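Local atomic coordinates of putative hydrolase (Bacteroides ovatus, PDB entry 4HBS), a protein that adopts a five-bladed beta-propeller fold and is probably a hydrolase distantly related to the beta-fructosidase-like glycosidases, its substrate being unknown. Residues Y40-Y45 / F399-N404; D59-T64 / V372-T377; L66-I71 / A205-L210. One frame throughout, in Å; residues are numbered along the deposited sequence.

In the fold
All three contacts belong to one five-bladed propeller and trace a path from its ring closure to the next two blades. Contact 1 joins strands 38-42 and 399-403 in the sheet where N- and C-terminal chain meet. Contact 2, its centre about 13 Å from that of contact 1, links strand 371-377 of the same sheet to strand 60-65 of the following blade. Contact 3, centred about 19 Å from contact 2 and about 26 Å from contact 1, lies where the hairpin after strand 60-65 meets the blade of strands 156-165 to 210-218. Along the chain contact 1 encloses contact 2, which encloses contact 3; contact 1 closes one blade, while contacts 2 and 3 join neighbouring blades.

Contact 1 (Y40-Y45 / F399-N404); sequences YKDLKY and FYRVFN
D42 has its CG opposite the backbone N (chi1 -169°), which carries the carboxylate toward R401, whose chain kinks at chi2 (-137°) and swings the guanidinium to it. R401 NE donates to D42 OD2 over 2.7 Å on the anti side of the carboxylate, and NH2 adds a weak bond to the same oxygen at 3.1 Å. D42 OD1 accepts from Y45 N at 3.0 Å, approached from above the carboxylate plane. Aspartate suits this N-cap: one oxygen caps the helix that starts at L43 while the other holds the arginine, whose NH1 is also paired with E370. Between the backbones, Y40 and R401 form an antiparallel hydrogen-bonded pair (Y40 N to R401 O 2.8 Å, R401 N to Y40 O 3.0 Å), and D42 N donates to F399 O. This is the velcro closure of a beta-propeller: strands 24-26 and 38-42, from the N-terminal part, form the outer side of a blade whose other strands, 399-403, 371-377 and 356-361, come from the C-terminal part. Aromatic residues pack at both ends. Y45 lays CB over the face of F399, 3.9 Å from the ring centroid, and points its own ring edge at that face with the planes 61° apart; its OH bonds to E106 and Q102. At the other end, Y40 CE1 meets F403 CD1 at 3.5 Å, the two side chains crossing nearly at right angles.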
loop_
_atom_site.group_PDB
_atom_site.type_symbol
_atom_site.label_atom_id
_atom_site.label_comp_id
_atom_site.label_asym_id
_atom_site.label_seq_id
_atom_site.Cartn_x
_atom_site.Cartn_y
_atom_site.Cartn_z
ATOM N N TYR A 40 17.767 -1.503 6.699
ATOM C CA TYR A 40 17.471 -1.754 8.102
ATOM C C TYR A 40 16.106 -2.309 8.293
ATOM O O TYR A 40 15.201 -1.946 7.547
ATOM C CB TYR A 40 17.505 -0.440 8.891
ATOM C CG TYR A 40 18.835 0.255 8.938
ATOM C CD1 TYR A 40 19.237 1.099 7.911
ATOM C CD2 TYR A 40 19.651 0.164 10.059
ATOM C CE1 TYR A 40 20.470 1.752 7.949
ATOM C CE2 TYR A 40 20.875 0.831 10.123
ATOM C CZ TYR A 40 21.279 1.630 9.068
ATOM O OH TYR A 40 22.487 2.277 9.110
ATOM N N LYS A 41 15.920 -3.097 9.357
ATOM C CA LYS A 41 14.608 -3.546 9.789
ATOM C C LYS A 41 14.102 -2.469 10.748
ATOM O O LYS A 41 14.803 -2.193 11.720
ATOM C CB LYS A 41 14.694 -4.898 10.531
ATOM C CG LYS A 41 15.099 -6.085 9.713
ATOM C CD LYS A 41 15.335 -7.308 10.626
ATOM C CE LYS A 41 15.275 -8.631 9.884
ATOM N NZ LYS A 41 16.372 -9.561 10.289
ATOM N N ASP A 42 12.943 -1.844 10.510
ATOM C CA ASP A 42 12.425 -0.852 11.471
ATOM C C ASP A 42 11.688 -1.631 12.588
ATOM O O ASP A 42 10.539 -2.038 12.399
ATOM C CB ASP A 42 11.513 0.198 10.781
ATOM C CG ASP A 42 11.152 1.388 11.653
ATOM O OD1 ASP A 42 11.060 1.218 12.882
ATOM O OD2 ASP A 42 10.962 2.492 11.100
ATOM N N LEU A 43 12.365 -1.862 13.743
ATOM C CA LEU A 43 11.774 -2.640 14.833
ATOM C C LEU A 43 10.743 -1.822 15.595
ATOM O O LEU A 43 9.848 -2.417 16.199
ATOM C CB LEU A 43 12.832 -3.186 15.786
ATOM C CG LEU A 43 14.017 -3.955 15.161
ATOM C CD1 LEU A 43 14.894 -4.525 16.241
ATOM C CD2 LEU A 43 13.552 -5.065 14.227
ATOM N N LYS A 44 10.842 -0.463 15.554
ATOM C CA LYS A 44 9.869 0.437 16.205
ATOM C C LYS A 44 8.508 0.278 15.550
ATOM O O LYS A 44 7.500 0.167 16.249
ATOM C CB LYS A 44 10.333 1.905 16.084
ATOM C CG LYS A 44 9.608 2.909 16.957
ATOM C CD LYS A 44 10.130 4.327 16.686
ATOM C CE LYS A 44 10.566 5.056 17.929
ATOM N NZ LYS A 44 9.425 5.656 18.678
ATOM N N TYR A 45 8.477 0.273 14.189
ATOM C CA TYR A 45 7.230 0.138 13.433
ATOM C C TYR A 45 6.760 -1.290 13.470
ATOM O O TYR A 45 5.586 -1.504 13.695
ATOM C CB TYR A 45 7.348 0.678 12.004
ATOM C CG TYR A 45 7.026 2.152 11.977
ATOM C CD1 TYR A 45 7.877 3.078 12.569
ATOM C CD2 TYR A 45 5.789 2.604 11.534
ATOM C CE1 TYR A 45 7.536 4.425 12.657
ATOM C CE2 TYR A 45 5.424 3.944 11.641
ATOM C CZ TYR A 45 6.290 4.852 12.228
ATOM O OH TYR A 45 5.897 6.171 12.349
ATOM N N PHE A 399 8.309 -3.571 8.389
ATOM C CA PHE A 399 8.861 -2.321 7.889
ATOM C C PHE A 399 10.392 -2.345 7.721
ATOM O O PHE A 399 11.110 -2.998 8.486
ATOM C CB PHE A 399 8.449 -1.191 8.829
ATOM C CG PHE A 399 6.952 -1.017 8.872
ATOM C CD1 PHE A 399 6.164 -1.825 9.689
ATOM C CD2 PHE A 399 6.317 -0.110 8.035
ATOM C CE1 PHE A 399 4.785 -1.666 9.733
ATOM C CE2 PHE A 399 4.928 0.028 8.061
ATOM C CZ PHE A 399 4.176 -0.746 8.918
ATOM N N TYR A 400 10.873 -1.621 6.690
ATOM C CA TYR A 400 12.298 -1.478 6.367
ATOM C C TYR A 400 12.622 -0.033 6.038
ATOM O O TYR A 400 11.759 0.681 5.561
ATOM C CB TYR A 400 12.689 -2.361 5.153
ATOM C CG TYR A 400 12.344 -3.815 5.337
ATOM C CD1 TYR A 400 11.053 -4.279 5.106
ATOM C CD2 TYR A 400 13.294 -4.725 5.785
ATOM C CE1 TYR A 400 10.716 -5.608 5.320
ATOM C CE2 TYR A 400 12.960 -6.056 6.029
ATOM C CZ TYR A 400 11.671 -6.495 5.787
ATOM O OH TYR A 400 11.340 -7.799 6.055
ATOM N N ARG A 401 13.863 0.386 6.259
ATOM C CA ARG A 401 14.353 1.717 5.878
ATOM C C ARG A 401 15.619 1.515 5.055
ATOM O O ARG A 401 16.463 0.693 5.437
ATOM C CB ARG A 401 14.627 2.600 7.093
ATOM C CG ARG A 401 13.428 2.752 8.011
ATOM C CD ARG A 401 13.210 4.168 8.497
ATOM N NE ARG A 401 11.964 4.254 9.267
ATOM C CZ ARG A 401 11.266 5.366 9.503
ATOM N NH1 ARG A 401 11.686 6.541 9.036
ATOM N NH2 ARG A 401 10.144 5.314 10.211
ATOM N N VAL A 402 15.715 2.184 3.897
ATOM C CA VAL A 402 16.873 2.098 3.013
ATOM C C VAL A 402 17.532 3.456 3.016
ATOM O O VAL A 402 16.916 4.434 2.587
ATOM C CB VAL A 402 16.509 1.649 1.571
ATOM C CG1 VAL A 402 17.763 1.366 0.751
ATOM C CG2 VAL A 402 15.593 0.429 1.581
ATOM N N PHE A 403 18.772 3.534 3.516
ATOM C CA PHE A 403 19.540 4.781 3.518
ATOM C C PHE A 403 20.567 4.742 2.407
ATOM O O PHE A 403 21.165 3.691 2.141
ATOM C CB PHE A 403 20.232 5.001 4.847
ATOM C CG PHE A 403 19.283 5.288 5.975
ATOM C CD1 PHE A 403 18.548 4.267 6.559
ATOM C CD2 PHE A 403 19.187 6.566 6.514
ATOM C CE1 PHE A 403 17.702 4.524 7.630
ATOM C CE2 PHE A 403 18.341 6.823 7.587
ATOM C CZ PHE A 403 17.597 5.803 8.134
ATOM N N ASN A 404 20.762 5.878 1.745
ATOM C CA ASN A 404 21.724 6.016 0.667
ATOM C C ASN A 404 21.322 5.166 -0.583
ATOM O O ASN A 404 22.187 4.762 -1.360
ATOM C CB ASN A 404 23.138 5.673 1.181
ATOM C CG ASN A 404 24.257 6.429 0.519
ATOM O OD1 ASN A 404 24.075 7.521 -0.043
ATOM N ND2 ASN A 404 25.456 5.870 0.578
#

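Contact 2 (D59-T64 / V372-T377); sequences DGVFTT and VISTNT
The side-chain amide of N376 grips the N-H and, weakly, the carbonyl of G60 on strand 60-65, the outermost strand of its sheet, where the two backbones are too far apart to pair, their axes coming no closer than 7.5 Å. N376 OD1 accepts from G60 N at 2.7 Å, the donor tilted 26° from the plane of the amide carbonyl, while N376 ND2 gives G60 O a weak bond of 3.3 Å. The same nitrogen also donates to the carbonyl of its own neighbour, N376 ND2 to T375 O being 2.9 Å, which helps fix the rotation of the amide. Asparagine fits here because donor and acceptor sit side by side on one flat group. With CG beside the backbone N (chi1 -71°), N376 projects the amide across to the backbone of G60. A water links the strands as well: it donates to G60 O over 2.7 Å and is hydrogen-bonded to S374 OG at 2.9 Å. That hydroxyl is held in turn by H362, which also bonds T63, so one histidine touches both strands. V61 lies alongside, its CG2 3.7 Å from N376 ND2 as the two side chains run past each other in opposite directions; its apolar neighbours are W73, F75 and P397. Glycine suits position 60 because phi is positive and a CB would crowd F62 CE1. Separately, V61 and F62 both face S74 in a G1 beta bulge, whose first residue, V61, has a phi of 71°, unusual for a valine. D59, at the end of the contact, bonds to Y357 through OD1. Bridging by side chain and water between strand 60-65, on the inner side of its blade, and the closing sheet marks a blade-to-blade seam near the centre of a beta-propeller.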
loop_
_atom_site.group_PDB
_atom_site.type_symbol
_atom_site.label_atom_id
_atom_site.label_comp_id
_atom_site.label_asym_id
_atom_site.label_seq_id
_atom_site.Cartn_x
_atom_site.Cartn_y
_atom_site.Cartn_z
ATOM N N ASP A 59 -3.372 -6.316 5.519
ATOM C CA ASP A 59 -2.971 -6.259 4.116
ATOM C C ASP A 59 -3.098 -4.828 3.620
ATOM O O ASP A 59 -3.755 -4.015 4.277
ATOM C CB ASP A 59 -3.999 -7.145 3.427
ATOM C CG ASP A 59 -3.742 -7.697 2.066
ATOM O OD1 ASP A 59 -2.984 -8.666 1.975
ATOM O OD2 ASP A 59 -4.515 -7.343 1.121
ATOM N N GLY A 60 -2.529 -4.536 2.456
ATOM C CA GLY A 60 -2.534 -3.189 1.896
ATOM C C GLY A 60 -1.473 -2.366 2.590
ATOM O O GLY A 60 -0.285 -2.546 2.321
ATOM N N VAL A 61 -1.884 -1.535 3.564
ATOM C CA VAL A 61 -0.977 -0.715 4.378
ATOM C C VAL A 61 -0.432 0.394 3.478
ATOM O O VAL A 61 0.641 0.263 2.892
ATOM C CB VAL A 61 0.147 -1.561 5.083
ATOM C CG1 VAL A 61 0.919 -0.726 6.090
ATOM C CG2 VAL A 61 -0.444 -2.796 5.775
ATOM N N PHE A 62 -1.238 1.450 3.316
ATOM C CA PHE A 62 -0.937 2.621 2.486
ATOM C C PHE A 62 -1.001 3.870 3.333
ATOM O O PHE A 62 -2.034 4.114 3.940
ATOM C CB PHE A 62 -1.962 2.751 1.357
ATOM C CG PHE A 62 -2.044 1.632 0.351
ATOM C CD1 PHE A 62 -2.706 0.448 0.657
ATOM C CD2 PHE A 62 -1.653 1.837 -0.963
ATOM C CE1 PHE A 62 -2.837 -0.564 -0.294
ATOM C CE2 PHE A 62 -1.808 0.834 -1.921
ATOM C CZ PHE A 62 -2.382 -0.368 -1.574
ATOM N N THR A 63 0.065 4.692 3.335
ATOM C CA THR A 63 0.098 5.944 4.093
ATOM C C THR A 63 -0.153 7.142 3.188
ATOM O O THR A 63 0.040 7.077 1.967
ATOM C CB THR A 63 1.415 6.124 4.803
ATOM O OG1 THR A 63 2.455 5.965 3.859
ATOM C CG2 THR A 63 1.593 5.170 5.920
ATOM N N THR A 64 -0.578 8.242 3.806
ATOM C CA THR A 64 -0.832 9.513 3.153
ATOM C C THR A 64 -0.677 10.574 4.207
ATOM O O THR A 64 -1.563 10.717 5.059
ATOM C CB THR A 64 -2.233 9.533 2.499
ATOM O OG1 THR A 64 -2.221 8.698 1.347
ATOM C CG2 THR A 64 -2.686 10.942 2.084
ATOM N N VAL A 372 11.113 4.447 3.181
ATOM C CA VAL A 372 10.441 3.671 4.226
ATOM C C VAL A 372 9.523 2.716 3.485
ATOM O O VAL A 372 8.579 3.157 2.837
ATOM C CB VAL A 372 9.712 4.528 5.269
ATOM C CG1 VAL A 372 9.230 3.658 6.434
ATOM C CG2 VAL A 372 10.620 5.638 5.768
ATOM N N ILE A 373 9.864 1.423 3.499
ATOM C CA ILE A 373 9.168 0.374 2.763
ATOM C C ILE A 373 8.457 -0.568 3.733
ATOM O O ILE A 373 8.936 -0.782 4.844
ATOM C CB ILE A 373 10.213 -0.383 1.881
ATOM C CG1 ILE A 373 10.762 0.546 0.773
ATOM C CG2 ILE A 373 9.634 -1.653 1.263
ATOM C CD1 ILE A 373 12.078 0.170 0.260
ATOM N N SER A 374 7.325 -1.132 3.313
ATOM C CA SER A 374 6.568 -2.082 4.121
ATOM C C SER A 374 6.068 -3.193 3.233
ATOM O O SER A 374 5.664 -2.927 2.105
ATOM C CB SER A 374 5.399 -1.397 4.830
ATOM O OG SER A 374 4.259 -1.229 4.002
ATOM N N THR A 375 6.091 -4.433 3.729
ATOM C CA THR A 375 5.611 -5.592 2.990
ATOM C C THR A 375 4.278 -6.053 3.525
ATOM O O THR A 375 3.747 -5.489 4.470
ATOM C CB THR A 375 6.603 -6.742 3.141
ATOM O OG1 THR A 375 6.659 -7.151 4.513
ATOM C CG2 THR A 375 7.964 -6.407 2.625
ATOM N N ASN A 376 3.720 -7.048 2.866
ATOM C CA ASN A 376 2.574 -7.836 3.281
ATOM C C ASN A 376 3.040 -9.257 3.101
ATOM O O ASN A 376 3.756 -9.503 2.131
ATOM C CB ASN A 376 1.321 -7.559 2.434
ATOM C CG ASN A 376 0.615 -6.232 2.581
ATOM O OD1 ASN A 376 -0.349 -5.984 1.848
ATOM N ND2 ASN A 376 1.006 -5.350 3.513
ATOM N N THR A 377 2.699 -10.183 4.021
ATOM C CA THR A 377 3.098 -11.585 3.895
ATOM C C THR A 377 1.901 -12.459 4.132
ATOM O O THR A 377 0.896 -12.005 4.662
ATOM C CB THR A 377 4.297 -11.925 4.774
ATOM O OG1 THR A 377 4.170 -11.259 6.027
ATOM C CG2 THR A 377 5.604 -11.528 4.111
HETATM O O HOH W 1 2.413 -2.710 2.331
#

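Contact 3 (L66-I71 / A205-L210); sequences LPDGNI and ATYMKL
A turn at the end of the inner hairpin of one blade meets a loop of the next blade here, with Y207 extending its ring from the loop to D68 and N70 on the turn. The phenol oxygen is gripped twice. Y207 OH donates to D68 OD2 over 2.8 Å, on the syn side of the carboxylate, and the carboxylate oxygen lies at the ring edge, close to its plane. N70 ND2 in turn donates to Y207 OH over 3.1 Å, an almost straight bond (167°) directed along the amide's own plane; amide and ring stand nearly perpendicular, 80° apart. Tyrosine is apt because its hydroxyl can give to an acid and accept from an amide at once, at the end of a rigid ring. D68 holds CG between its backbone N and carbonyl carbon (chi1 47°), setting the carboxylate for both N70 N and the Y207 hydroxyl. The acid is steadied by an Asx turn, D68 OD1 accepting from N70 N at 3.2 Å, within a type I turn running from L66 to G69; glycine suits the last place of that turn, where phi is positive. A phenylalanine in place of Y207 would probably leave the D68 carboxylate without its phenol donor and the N70 amide without its acceptor on the loop, weakening the tie between the blades. Next to this polar trio, L66 and M208, a selenomethionine, reach toward each other tip to tip, L66 CD1 lying 3.7 Å from M208 CE. M208 is the third residue of a type II turn from T206 to K209, closed by K209 N to T206 O at 3.2 Å. V101, on strand 98-102, packs against Y207, M208 and N70, while I165 of strand 156-165 covers L66.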
loop_
_atom_site.group_PDB
_atom_site.type_symbol
_atom_site.label_atom_id
_atom_site.label_comp_id
_atom_site.label_asym_id
_atom_site.label_seq_id
_atom_site.Cartn_x
_atom_site.Cartn_y
_atom_site.Cartn_z
ATOM N N LEU A 66 -0.950 13.958 6.043
ATOM C CA LEU A 66 -2.025 14.952 6.002
ATOM C C LEU A 66 -1.476 16.343 6.300
ATOM O O LEU A 66 -0.371 16.463 6.834
ATOM C CB LEU A 66 -3.134 14.578 6.998
ATOM C CG LEU A 66 -3.833 13.241 6.739
ATOM C CD1 LEU A 66 -4.836 12.952 7.807
ATOM C CD2 LEU A 66 -4.487 13.221 5.388
ATOM N N PRO A 67 -2.219 17.424 5.977
ATOM C CA PRO A 67 -1.683 18.779 6.235
ATOM C C PRO A 67 -1.629 19.197 7.720
ATOM O O PRO A 67 -0.957 20.179 8.031
ATOM C CB PRO A 67 -2.638 19.695 5.453
ATOM C CG PRO A 67 -3.482 18.795 4.628
ATOM C CD PRO A 67 -3.548 17.500 5.334
ATOM N N ASP A 68 -2.323 18.468 8.627
ATOM C CA ASP A 68 -2.346 18.785 10.066
ATOM C C ASP A 68 -1.250 18.034 10.864
ATOM O O ASP A 68 -1.255 18.098 12.093
ATOM C CB ASP A 68 -3.743 18.492 10.666
ATOM C CG ASP A 68 -4.343 17.143 10.295
ATOM O OD1 ASP A 68 -3.616 16.125 10.377
ATOM O OD2 ASP A 68 -5.514 17.118 9.857
ATOM N N GLY A 69 -0.333 17.345 10.175
ATOM C CA GLY A 69 0.752 16.617 10.818
ATOM C C GLY A 69 0.472 15.149 11.059
ATOM O O GLY A 69 1.393 14.412 11.420
ATOM N N ASN A 70 -0.794 14.699 10.873
ATOM C CA ASN A 70 -1.157 13.293 11.059
ATOM C C ASN A 70 -0.891 12.530 9.777
ATOM O O ASN A 70 -0.611 13.142 8.744
ATOM C CB ASN A 70 -2.633 13.154 11.436
ATOM C CG ASN A 70 -3.060 13.947 12.646
ATOM O OD1 ASN A 70 -2.309 14.107 13.601
ATOM N ND2 ASN A 70 -4.276 14.486 12.623
ATOM N N ILE A 71 -0.974 11.183 9.845
ATOM C CA ILE A 71 -0.774 10.281 8.704
ATOM C C ILE A 71 -1.984 9.374 8.612
ATOM O O ILE A 71 -2.409 8.809 9.624
ATOM C CB ILE A 71 0.542 9.460 8.824
ATOM C CG1 ILE A 71 1.757 10.395 8.837
ATOM C CG2 ILE A 71 0.648 8.413 7.682
ATOM C CD1 ILE A 71 2.986 9.765 9.205
ATOM N N ALA A 205 -16.473 13.437 15.318
ATOM C CA ALA A 205 -17.520 12.995 14.419
ATOM C C ALA A 205 -17.185 13.430 12.976
ATOM O O ALA A 205 -17.400 12.665 12.042
ATOM C CB ALA A 205 -18.846 13.580 14.854
ATOM N N THR A 206 -16.613 14.635 12.812
ATOM C CA THR A 206 -16.267 15.190 11.505
ATOM C C THR A 206 -14.955 14.638 10.916
ATOM O O THR A 206 -14.891 14.413 9.708
ATOM C CB THR A 206 -16.187 16.734 11.603
ATOM O OG1 THR A 206 -15.351 17.120 12.699
ATOM C CG2 THR A 206 -17.550 17.360 11.796
ATOM N N TYR A 207 -13.911 14.453 11.745
ATOM C CA TYR A 207 -12.584 14.032 11.271
ATOM C C TYR A 207 -12.551 12.644 10.611
ATOM O O TYR A 207 -12.857 11.628 11.252
ATOM C CB TYR A 207 -11.557 14.065 12.395
ATOM C CG TYR A 207 -10.152 14.178 11.861
ATOM C CD1 TYR A 207 -9.623 15.410 11.495
ATOM C CD2 TYR A 207 -9.380 13.048 11.637
ATOM C CE1 TYR A 207 -8.341 15.518 10.968
ATOM C CE2 TYR A 207 -8.099 13.146 11.112
ATOM C CZ TYR A 207 -7.579 14.384 10.788
ATOM O OH TYR A 207 -6.309 14.483 10.281
HETATM N N MSE A 208 -12.082 12.622 9.332
HETATM C CA MSE A 208 -11.972 11.455 8.453
HETATM C C MSE A 208 -13.351 10.810 8.173
HETATM O O MSE A 208 -13.422 9.627 7.824
HETATM C CB MSE A 208 -10.949 10.422 8.975
HETATM C CG MSE A 208 -9.544 10.623 8.416
HETATM SE SE MSE A 208 -9.407 10.542 6.458
HETATM C CE MSE A 208 -7.899 11.580 6.268
ATOM N N LYS A 209 -14.437 11.617 8.230
ATOM C CA LYS A 209 -15.770 11.134 7.898
ATOM C C LYS A 209 -15.871 11.156 6.382
ATOM O O LYS A 209 -15.363 12.097 5.758
ATOM C CB LYS A 209 -16.883 11.989 8.552
ATOM N N LEU A 210 -16.490 10.112 5.785
ATOM C CA LEU A 210 -16.697 10.035 4.334
ATOM C C LEU A 210 -17.759 11.084 3.921
ATOM O O LEU A 210 -18.951 10.882 4.171
ATOM C CB LEU A 210 -17.137 8.607 3.951
ATOM C CG LEU A 210 -17.401 8.287 2.471
ATOM C CD1 LEU A 210 -16.187 8.537 1.618
ATOM C CD2 LEU A 210 -17.785 6.833 2.311
#